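Local coordinates for protein beta-lactamase (Sebaldella termitidis, PDB 6N1N) that probably hydrolyses beta-lactam antibiotics to substituted beta-amino acids, a reaction by which class D serine beta-lactamases give antibiotic resistance, at residues R46-S51 with G193-E198; Y125-V130 with R141-S146; N199-V204 with V218-A223. All blocks are in the same frame, centred on the assembly; numbering follows the deposited sequence. Where two conformers were deposited one is given.

Contact 1. Residues R46-S51 with G193-E198; sequences RRLPAS and GREGAE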
loop_
_atom_site.group_PDB
_atom_site.type_symbol
_atom_site.label_atom_id
_atom_site.label_comp_id
_atom_site.label_asym_id
_atom_site.label_seq_id
_atom_site.Cartn_x
_atom_site.Cartn_y
_atom_site.Cartn_z
ATOM N N ARG A 46 -8.404 -5.344 -10.629
ATOM C CA ARG A 46 -8.485 -5.335 -9.174
ATOM C C ARG A 46 -8.023 -6.659 -8.585
ATOM O O ARG A 46 -8.352 -7.734 -9.104
ATOM C CB ARG A 46 -9.920 -5.070 -8.724
ATOM C CG ARG A 46 -10.401 -3.657 -9.010
ATOM C CD ARG A 46 -11.825 -3.463 -8.549
ATOM N NE ARG A 46 -12.284 -2.082 -8.651
ATOM C CZ ARG A 46 -13.552 -1.719 -8.782
ATOM N NH1 ARG A 46 -14.533 -2.622 -8.843
ATOM N NH2 ARG A 46 -13.853 -0.440 -8.851
ATOM N N ARG A 47 -7.265 -6.572 -7.478
ATOM C CA ARG A 47 -6.886 -7.738 -6.684
ATOM C C ARG A 47 -6.938 -7.356 -5.210
ATOM O O ARG A 47 -6.964 -6.171 -4.867
ATOM C CB ARG A 47 -5.500 -8.266 -7.049
ATOM C CG ARG A 47 -5.421 -8.721 -8.501
ATOM C CD ARG A 47 -4.225 -9.536 -8.733
ATOM N NE ARG A 47 -4.113 -10.063 -10.092
ATOM C CZ ARG A 47 -4.499 -11.278 -10.477
ATOM N NH1 ARG A 47 -5.068 -12.122 -9.626
ATOM N NH2 ARG A 47 -4.304 -11.658 -11.732
ATOM N N LEU A 48 -6.919 -8.369 -4.319
ATOM C CA LEU A 48 -6.977 -8.087 -2.893
ATOM C C LEU A 48 -5.822 -7.163 -2.497
ATOM O O LEU A 48 -4.716 -7.273 -3.046
ATOM C CB LEU A 48 -6.935 -9.368 -2.043
ATOM C CG LEU A 48 -5.598 -10.048 -1.689
ATOM C CD1 LEU A 48 -5.875 -11.147 -0.641
ATOM C CD2 LEU A 48 -4.962 -10.627 -2.909
ATOM N N PRO A 49 -6.067 -6.205 -1.589
ATOM C CA PRO A 49 -4.990 -5.285 -1.179
ATOM C C PRO A 49 -3.981 -5.880 -0.217
ATOM O O PRO A 49 -2.848 -5.376 -0.139
ATOM C CB PRO A 49 -5.747 -4.151 -0.494
ATOM C CG PRO A 49 -7.014 -4.819 0.016
ATOM C CD PRO A 49 -7.382 -5.760 -1.087
ATOM N N ALA A 50 -4.369 -6.904 0.533
ATOM C CA ALA A 50 -3.544 -7.456 1.597
ATOM C C ALA A 50 -3.015 -6.326 2.472
ATOM O O ALA A 50 -3.769 -5.420 2.794
ATOM C CB ALA A 50 -2.449 -8.336 1.011
ATOM N N SER A 51 -1.754 -6.383 2.915
ATOM C CA SER A 51 -1.336 -5.432 3.935
ATOM C C SER A 51 -1.120 -4.023 3.385
ATOM O O SER A 51 -0.819 -3.142 4.194
ATOM C CB SER A 51 -0.055 -5.898 4.640
ATOM O OG SER A 51 -0.277 -7.094 5.387
ATOM N N GLY A 193 -0.574 -11.631 -1.077
ATOM C CA GLY A 193 -1.497 -12.713 -0.881
ATOM C C GLY A 193 -1.582 -13.554 -2.135
ATOM O O GLY A 193 -0.746 -13.452 -3.034
ATOM N N ARG A 194 -2.595 -14.406 -2.182
ATOM C CA ARG A 194 -2.738 -15.332 -3.298
ATOM C C ARG A 194 -4.189 -15.392 -3.741
ATOM O O ARG A 194 -5.090 -15.449 -2.904
ATOM C CB ARG A 194 -2.262 -16.741 -2.913
ATOM C CG ARG A 194 -2.276 -17.721 -4.071
ATOM C CD ARG A 194 -1.831 -19.134 -3.654
ATOM N NE ARG A 194 -0.448 -19.182 -3.184
ATOM C CZ ARG A 194 -0.075 -19.539 -1.949
ATOM N NH1 ARG A 194 -0.973 -19.872 -1.059
ATOM N NH2 ARG A 194 1.220 -19.571 -1.634
ATOM N N GLU A 195 -4.413 -15.307 -5.058
ATOM C CA GLU A 195 -5.721 -15.529 -5.674
ATOM C C GLU A 195 -5.584 -16.694 -6.648
ATOM O O GLU A 195 -4.905 -16.579 -7.677
ATOM C CB GLU A 195 -6.219 -14.280 -6.395
ATOM C CG GLU A 195 -6.525 -13.115 -5.453
ATOM C CD GLU A 195 -7.000 -11.881 -6.166
ATOM O OE1 GLU A 195 -6.963 -11.860 -7.417
ATOM O OE2 GLU A 195 -7.414 -10.938 -5.464
ATOM N N GLY A 196 -6.245 -17.801 -6.338
ATOM C CA GLY A 196 -6.099 -18.983 -7.190
ATOM C C GLY A 196 -4.671 -19.484 -7.161
ATOM O O GLY A 196 -4.117 -19.774 -6.104
ATOM N N ALA A 197 -4.034 -19.576 -8.339
ATOM C CA ALA A 197 -2.669 -20.058 -8.454
ATOM C C ALA A 197 -1.665 -18.932 -8.540
ATOM O O ALA A 197 -0.473 -19.196 -8.745
ATOM C CB ALA A 197 -2.531 -20.950 -9.690
ATOM N N GLU A 198 -2.117 -17.687 -8.421
ATOM C CA GLU A 198 -1.276 -16.524 -8.627
ATOM C C GLU A 198 -0.963 -15.846 -7.298
ATOM O O GLU A 198 -1.872 -15.387 -6.598
ATOM C CB GLU A 198 -1.961 -15.551 -9.580
ATOM C CG GLU A 198 -2.200 -16.151 -10.959
ATOM C CD GLU A 198 -2.784 -15.159 -11.910
ATOM O OE1 GLU A 198 -3.874 -14.612 -11.622
ATOM O OE2 GLU A 198 -2.140 -14.911 -12.941
HETATM O O HOH W 1 -8.888 -10.690 -8.819
HETATM O O HOH W 2 -5.792 -15.331 -9.766
#

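Contact 2. Residues Y125-V130 with R141-S146; sequences YGNQIV and RSLKIS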
loop_
_atom_site.group_PDB
_atom_site.type_symbol
_atom_site.label_atom_id
_atom_site.label_comp_id
_atom_site.label_asym_id
_atom_site.label_seq_id
_atom_site.Cartn_x
_atom_site.Cartn_y
_atom_site.Cartn_z
ATOM N N TYR A 125 -12.228 3.225 -2.597
ATOM C CA TYR A 125 -11.249 2.167 -2.377
ATOM C C TYR A 125 -11.717 0.911 -3.086
ATOM O O TYR A 125 -12.303 -0.004 -2.499
ATOM C CB TYR A 125 -11.009 1.944 -0.898
ATOM C CG TYR A 125 -9.675 1.246 -0.640
ATOM C CD1 TYR A 125 -8.495 1.983 -0.506
ATOM C CD2 TYR A 125 -9.581 -0.129 -0.620
ATOM C CE1 TYR A 125 -7.269 1.359 -0.293
ATOM C CE2 TYR A 125 -8.352 -0.774 -0.412
ATOM C CZ TYR A 125 -7.204 -0.017 -0.236
ATOM O OH TYR A 125 -5.995 -0.640 -0.054
ATOM N N GLY A 126 -11.415 0.860 -4.385
ATOM C CA GLY A 126 -11.635 -0.356 -5.151
ATOM C C GLY A 126 -13.104 -0.706 -5.259
ATOM O O GLY A 126 -13.967 0.162 -5.445
ATOM N N ASN A 127 -13.411 -2.007 -5.142
ATOM C CA ASN A 127 -14.805 -2.425 -5.221
ATOM C C ASN A 127 -15.600 -2.131 -3.947
ATOM O O ASN A 127 -16.822 -2.311 -3.938
ATOM C CB ASN A 127 -14.904 -3.921 -5.568
ATOM C CG ASN A 127 -14.282 -4.826 -4.516
ATOM O OD1 ASN A 127 -13.872 -4.379 -3.444
ATOM N ND2 ASN A 127 -14.228 -6.137 -4.822
ATOM N N GLN A 128 -14.934 -1.655 -2.893
ATOM C CA GLN A 128 -15.571 -1.231 -1.646
ATOM C C GLN A 128 -16.363 -2.345 -0.979
ATOM O O GLN A 128 -17.285 -2.063 -0.216
ATOM C CB GLN A 128 -16.473 -0.014 -1.872
ATOM C CG GLN A 128 -15.717 1.183 -2.441
ATOM C CD GLN A 128 -16.585 2.409 -2.637
ATOM O OE1 GLN A 128 -17.565 2.605 -1.925
ATOM N NE2 GLN A 128 -16.236 3.240 -3.624
ATOM N N ILE A 129 -15.974 -3.602 -1.206
ATOM C CA ILE A 129 -16.663 -4.760 -0.621
ATOM C C ILE A 129 -16.078 -5.111 0.749
ATOM O O ILE A 129 -14.862 -5.268 0.895
ATOM C CB ILE A 129 -16.578 -5.984 -1.554
ATOM C CG1 ILE A 129 -17.088 -5.699 -2.966
ATOM C CG2 ILE A 129 -17.342 -7.180 -0.934
ATOM C CD1 ILE A 129 -18.507 -5.337 -3.068
ATOM N N VAL A 130 -16.957 -5.283 1.736
ATOM C CA VAL A 130 -16.634 -5.833 3.058
ATOM C C VAL A 130 -17.436 -7.120 3.222
ATOM O O VAL A 130 -18.670 -7.079 3.215
ATOM C CB VAL A 130 -16.980 -4.836 4.175
ATOM C CG1 VAL A 130 -16.704 -5.402 5.551
ATOM C CG2 VAL A 130 -16.214 -3.510 3.969
ATOM N N ARG A 141 -10.004 -11.741 -0.024
ATOM C CA ARG A 141 -10.355 -11.632 -1.446
ATOM C C ARG A 141 -11.717 -10.975 -1.681
ATOM O O ARG A 141 -12.140 -10.841 -2.851
ATOM C CB ARG A 141 -10.296 -13.001 -2.151
ATOM C CG ARG A 141 -9.028 -13.785 -1.800
ATOM C CD ARG A 141 -8.797 -15.023 -2.656
ATOM N NE ARG A 141 -9.881 -16.001 -2.577
ATOM C CZ ARG A 141 -10.112 -16.797 -1.536
ATOM N NH1 ARG A 141 -9.349 -16.732 -0.450
ATOM N NH2 ARG A 141 -11.122 -17.657 -1.579
ATOM N N SER A 142 -12.409 -10.518 -0.637
ATOM C CA SER A 142 -13.660 -9.788 -0.838
ATOM C C SER A 142 -13.336 -8.414 -1.390
ATOM O O SER A 142 -13.684 -8.087 -2.543
ATOM C CB SER A 142 -14.461 -9.705 0.465
ATOM O OG SER A 142 -13.782 -9.038 1.509
ATOM N N LEU A 143 -12.666 -7.587 -0.600
ATOM C CA LEU A 143 -12.191 -6.286 -1.055
ATOM C C LEU A 143 -11.080 -6.435 -2.088
ATOM O O LEU A 143 -10.139 -7.215 -1.920
ATOM C CB LEU A 143 -11.693 -5.470 0.140
ATOM C CG LEU A 143 -11.190 -4.051 -0.155
ATOM C CD1 LEU A 143 -12.297 -3.186 -0.745
ATOM C CD2 LEU A 143 -10.695 -3.372 1.111
ATOM N N LYS A 144 -11.193 -5.687 -3.175
ATOM C CA LYS A 144 -10.188 -5.726 -4.222
ATOM C C LYS A 144 -10.001 -4.312 -4.764
ATOM O O LYS A 144 -10.951 -3.530 -4.781
ATOM C CB LYS A 144 -10.572 -6.654 -5.383
ATOM C CG LYS A 144 -10.759 -8.135 -5.015
ATOM C CD LYS A 144 -10.990 -8.976 -6.293
ATOM C CE LYS A 144 -11.381 -10.412 -6.002
ATOM N NZ LYS A 144 -10.291 -11.173 -5.351
ATOM N N ILE A 145 -8.794 -4.015 -5.246
ATOM C CA ILE A 145 -8.449 -2.678 -5.730
ATOM C C ILE A 145 -7.408 -2.786 -6.835
ATOM O O ILE A 145 -6.595 -3.704 -6.862
ATOM C CB ILE A 145 -7.951 -1.777 -4.567
ATOM C CG1 ILE A 145 -7.740 -0.338 -5.049
ATOM C CG2 ILE A 145 -6.655 -2.327 -3.919
ATOM C CD1 ILE A 145 -7.611 0.652 -3.913
ATOM N N SER A 146 -7.485 -1.862 -7.816
ATOM C CA SER A 146 -6.513 -1.901 -8.902
ATOM C C SER A 146 -5.330 -1.004 -8.582
ATOM O O SER A 146 -5.414 -0.138 -7.708
ATOM C CB SER A 146 -7.142 -1.432 -10.205
ATOM O OG SER A 146 -7.381 -0.028 -10.167
#

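Contact 3. Residues N199-V204 with V218-A223; sequences NIIWYV and VRIINA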
loop_
_atom_site.group_PDB
_atom_site.type_symbol
_atom_site.label_atom_id
_atom_site.label_comp_id
_atom_site.label_asym_id
_atom_site.label_seq_id
_atom_site.Cartn_x
_atom_site.Cartn_y
_atom_site.Cartn_z
ATOM N N ASN A 199 0.324 -15.772 -6.966
ATOM C CA ASN A 199 0.774 -14.952 -5.847
ATOM C C ASN A 199 0.813 -13.488 -6.275
ATOM O O ASN A 199 1.294 -13.163 -7.358
ATOM C CB ASN A 199 2.161 -15.382 -5.391
ATOM C CG ASN A 199 2.188 -16.815 -4.883
ATOM O OD1 ASN A 199 1.375 -17.198 -4.070
ATOM N ND2 ASN A 199 3.139 -17.600 -5.365
ATOM N N ILE A 200 0.309 -12.619 -5.404
ATOM C CA ILE A 200 0.138 -11.199 -5.657
ATOM C C ILE A 200 1.048 -10.450 -4.678
ATOM O O ILE A 200 0.877 -10.566 -3.463
ATOM C CB ILE A 200 -1.326 -10.755 -5.472
ATOM C CG1 ILE A 200 -2.316 -11.674 -6.200
ATOM C CG2 ILE A 200 -1.489 -9.270 -5.869
ATOM C CD1 ILE A 200 -2.103 -11.784 -7.639
ATOM N N ILE A 201 1.994 -9.677 -5.206
ATOM C CA ILE A 201 2.958 -8.969 -4.380
ATOM C C ILE A 201 2.901 -7.491 -4.747
ATOM O O ILE A 201 3.301 -7.101 -5.851
ATOM C CB ILE A 201 4.382 -9.534 -4.538
ATOM C CG1 ILE A 201 4.370 -11.036 -4.154
ATOM C CG2 ILE A 201 5.353 -8.737 -3.716
ATOM C CD1 ILE A 201 5.683 -11.754 -4.458
ATOM N N TRP A 202 2.436 -6.673 -3.802
ATOM C CA TRP A 202 2.327 -5.239 -3.945
ATOM C C TRP A 202 3.491 -4.495 -3.287
ATOM O O TRP A 202 3.997 -4.878 -2.241
ATOM C CB TRP A 202 1.084 -4.709 -3.248
ATOM C CG TRP A 202 -0.279 -5.089 -3.679
ATOM C CD1 TRP A 202 -1.061 -6.091 -3.176
ATOM C CD2 TRP A 202 -1.105 -4.343 -4.562
ATOM N NE1 TRP A 202 -2.311 -6.043 -3.755
ATOM C CE2 TRP A 202 -2.360 -4.965 -4.598
ATOM C CE3 TRP A 202 -0.891 -3.217 -5.350
ATOM C CZ2 TRP A 202 -3.390 -4.505 -5.412
ATOM C CZ3 TRP A 202 -1.907 -2.771 -6.149
ATOM C CH2 TRP A 202 -3.149 -3.390 -6.154
ATOM N N TYR A 203 3.799 -3.339 -3.864
ATOM C CA TYR A 203 4.509 -2.265 -3.174
ATOM C C TYR A 203 3.899 -0.960 -3.692
ATOM O O TYR A 203 3.975 -0.661 -4.896
ATOM C CB TYR A 203 6.016 -2.363 -3.427
ATOM C CG TYR A 203 6.846 -1.460 -2.550
ATOM C CD1 TYR A 203 6.737 -1.500 -1.166
ATOM C CD2 TYR A 203 7.735 -0.561 -3.107
ATOM C CE1 TYR A 203 7.488 -0.650 -0.366
ATOM C CE2 TYR A 203 8.517 0.258 -2.300
ATOM C CZ TYR A 203 8.379 0.220 -0.953
ATOM O OH TYR A 203 9.147 1.068 -0.189
ATOM N N VAL A 204 3.260 -0.196 -2.792
ATOM C CA VAL A 204 2.540 1.012 -3.198
ATOM C C VAL A 204 2.950 2.153 -2.282
ATOM O O VAL A 204 3.422 1.939 -1.163
ATOM C CB VAL A 204 1.006 0.817 -3.169
ATOM C CG1 VAL A 204 0.583 -0.438 -3.962
ATOM C CG2 VAL A 204 0.472 0.786 -1.724
ATOM N N VAL A 218 3.305 -0.935 -7.628
ATOM C CA VAL A 218 3.953 -2.085 -8.225
ATOM C C VAL A 218 3.164 -3.303 -7.783
ATOM O O VAL A 218 2.817 -3.439 -6.603
ATOM C CB VAL A 218 5.420 -2.181 -7.769
ATOM C CG1 VAL A 218 6.002 -3.553 -8.108
ATOM C CG2 VAL A 218 6.240 -1.095 -8.379
ATOM N N ARG A 219 2.830 -4.169 -8.721
ATOM C CA ARG A 219 2.098 -5.372 -8.359
ATOM C C ARG A 219 2.620 -6.518 -9.202
ATOM O O ARG A 219 2.351 -6.601 -10.411
ATOM C CB ARG A 219 0.598 -5.206 -8.516
ATOM C CG ARG A 219 -0.131 -6.377 -7.909
ATOM C CD ARG A 219 -1.622 -6.268 -8.034
ATOM N NE ARG A 219 -2.089 -6.175 -9.413
ATOM C CZ ARG A 219 -3.316 -5.787 -9.757
ATOM N NH1 ARG A 219 -4.227 -5.445 -8.827
ATOM N NH2 ARG A 219 -3.627 -5.727 -11.043
ATOM N N ILE A 220 3.317 -7.411 -8.536
ATOM C CA ILE A 220 3.945 -8.565 -9.140
ATOM C C ILE A 220 2.972 -9.722 -9.088
ATOM O O ILE A 220 2.338 -9.968 -8.049
ATOM C CB ILE A 220 5.241 -8.915 -8.387
ATOM C CG1 ILE A 220 6.233 -7.759 -8.547
ATOM C CG2 ILE A 220 5.818 -10.253 -8.843
ATOM C CD1 ILE A 220 7.378 -7.830 -7.575
ATOM N N ILE A 221 2.847 -10.424 -10.207
ATOM C CA ILE A 221 2.104 -11.670 -10.279
ATOM C C ILE A 221 3.126 -12.775 -10.477
ATOM O O ILE A 221 3.959 -12.700 -11.382
ATOM C CB ILE A 221 1.076 -11.672 -11.422
ATOM C CG1 ILE A 221 0.156 -10.460 -11.326
ATOM C CG2 ILE A 221 0.302 -12.991 -11.426
ATOM C CD1 ILE A 221 -0.648 -10.391 -10.048
ATOM N N ASN A 222 3.081 -13.774 -9.619
ATOM C CA ASN A 222 4.065 -14.836 -9.646
ATOM C C ASN A 222 3.343 -16.152 -9.462
ATOM O O ASN A 222 2.638 -16.337 -8.467
ATOM C CB ASN A 222 5.101 -14.648 -8.550
ATOM C CG ASN A 222 6.009 -15.820 -8.434
ATOM O OD1 ASN A 222 6.546 -16.309 -9.448
ATOM N ND2 ASN A 222 6.188 -16.307 -7.215
ATOM N N ALA A 223 3.536 -17.061 -10.413
ATOM C CA ALA A 223 3.027 -18.417 -10.302
ATOM C C ALA A 223 4.026 -19.381 -9.671
ATOM O O ALA A 223 3.625 -20.476 -9.259
ATOM C CB ALA A 223 2.629 -18.930 -11.687
#

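Contact 1. Residues R46-S51 with G193-E198
Arg47 and Leu48, in the irregular chain 46-51, face the end of a strand at Glu195 and the type II' turn Glu195-Glu198, whose ends are paired by backbone bonds both ways; the chains stay apart, with CA atoms 7.9 Å from each other at Arg47 and Glu195, and side chains bridge the interval. Arg47 and Glu195 share the bridge. The arginine chain runs extended from CG to NE, and the guanidinium at its end forms a salt-bridge network with two carboxylates. Arg47 NH1 donates to Glu195 OE1 at 2.9 Å, on the anti side but well out of the carboxylate plane, the two flat groups being turned 45° against each other. Arg47 NH2 reaches Glu198 OE1 at 3.0 Å, here from above the carboxylate plane, and this pair of side chains meets almost at right angles. Both bonds are bent, near 130° at the hydrogen. A water lying in the guanidinium plane accepts from Arg47 NH1 and donates to Glu195 O and Glu198 OE1, tying the arginine to the turn a third way.

Both oxygens of Glu195 have further partners: Glu195 OE2 takes the backbone N-H of Leu48 (N to OE2 2.9 Å) on its syn side, tilted out of the carboxylate plane, while a second water joins OE1 to Arg46 O. With CG beside its backbone N (chi1 -66°) and the rest extended, the glutamate reaches across to the loop, running alongside Leu48 in the opposite sense, with Leu48 CD2 3.9 Å from Glu195 CG. Lys144 adds a salt bridge to OE2, so the carboxylate is probably held ionised. Ser51, the predicted acyl-ester nucleophile, follows on the same loop. This loop runs between strand 34-37 and helix 56-63, and the contact sets it against the turn joining strands 184-195 and 198-209, with Arg47 also touching Arg219 and Ile221 of strand 212-222.

Contact 2. Residues Y125-V130 with R141-S146
Tyr125 and Ile145 form the tightly packed end of this contact. Ile145 CD1 sits over the centre of the Tyr125 ring, 3.6 Å from its centroid, in a CH-pi contact along the ring normal; CG1 anti to the backbone N (chi1 -174°) brings the methyl there. Leu143 CD2 meets the same ring at Tyr125 CE2, 3.8 Å away. Gly126 lies so close to the opposing chain that its CA makes a C-H...O contact with Lys144 O.

Asn127 makes all three hydrogen bonds across the contact. Asn127 N donates to Lys144 O at 2.9 Å, and Asn127 ND2 gives a nearly straight bond, 3.0 Å and in the carbonyl plane, to Ser142 O. OD1 accepts Lys144 N from one face of the amide and Ile129 N from the opposite face, the latter closing an Asx turn; these bonds on both branches fix the amide's rotation.

Toward solvent the fit slackens. Exposed Ile129 rests its CB on Ser142 O at 3.7 Å and keeps its outer carbons farther off, and the Lys144 chain leads away, bending at its last torsion so that NZ reaches Arg141 O and Glu195. Both segments belong to the link between helices 113-122 and 147-159: Tyr125 touches Leu120 of the first and meets Phe153 of the second edge-to-face, and Ser146 caps the start of the second.

Contact 3. Residues N199-V204 with V218-A223
Asn199 pairs with Asn222 in an antiparallel ladder, Asn199 N donating to Asn222 O at 2.8 Å and Asn199 O accepting Asn222 N. The two amides lie side by side with planes 42° apart; Asn199 OD1 accepts from Arg194 and Asn222 ND2 donates to Ser224. Ile200, in a non-hydrogen-bonded pair with Ile221, points to the face that carries Trp202 and lays CG2 along Arg219, 3.7 Å from Arg219 CD. At Ile201 the chains bond again: Ile201 O accepts Ile220 N at 2.7 Å, Ile201 N donates to Ile220 O, and the two CB atoms stand 4.0 Å apart.

Trp202 and Arg219, the next non-hydrogen-bonded pair, meet in a CH-pi contact: Arg219 CD sits over the face of the six-membered ring of Trp202, 3.6 Å from its centroid. A bend at chi3 (59°) takes the guanidinium past the ring, its plane turned 65° from the indole; Arg219 NH1 lies 3.5 Å from Trp202 CH2, and NH2 bonds to Ile45 O. Tyr203 pairs with Val218 through both its N and O, while its ring leads away from that neighbour.

Ile201, Tyr203 and Val218 meet helix 228-245, while Trp202 and Arg219 meet Pro147 of helix 147-159. Strands 198-209 and 212-222 thus form a hairpin in the middle of the mostly antiparallel sheet of the serine beta-lactamase and penicillin-binding protein fold.

How the contacts relate
Contact 3 forms part of the sheet, and contact 1 lies beside it, centres about 8 Å apart: Gly193 O accepts Ile200 N at 2.7 Å, and Trp202 NE1 reaches Leu48 O at 2.8 Å. Contact 2 lies beyond the 46-51 loop, about 11 Å from contact 1 between centres, joined by Arg47 O to Ile145 N (2.9 Å, probably a hydrogen bond) and the Lys144-Glu195 salt bridge. Contacts 2 and 3 meet more loosely, Ile145 O packing on Trp202 CH2. The side chains of Trp202 and Tyr125 lie about 8 and 9 Å from that of Ser51, the predicted nucleophile, whose OG hydrogen-bonds the carboxylated lysine at position 54 and a sulfate ion, probably from the crystallisation liquor.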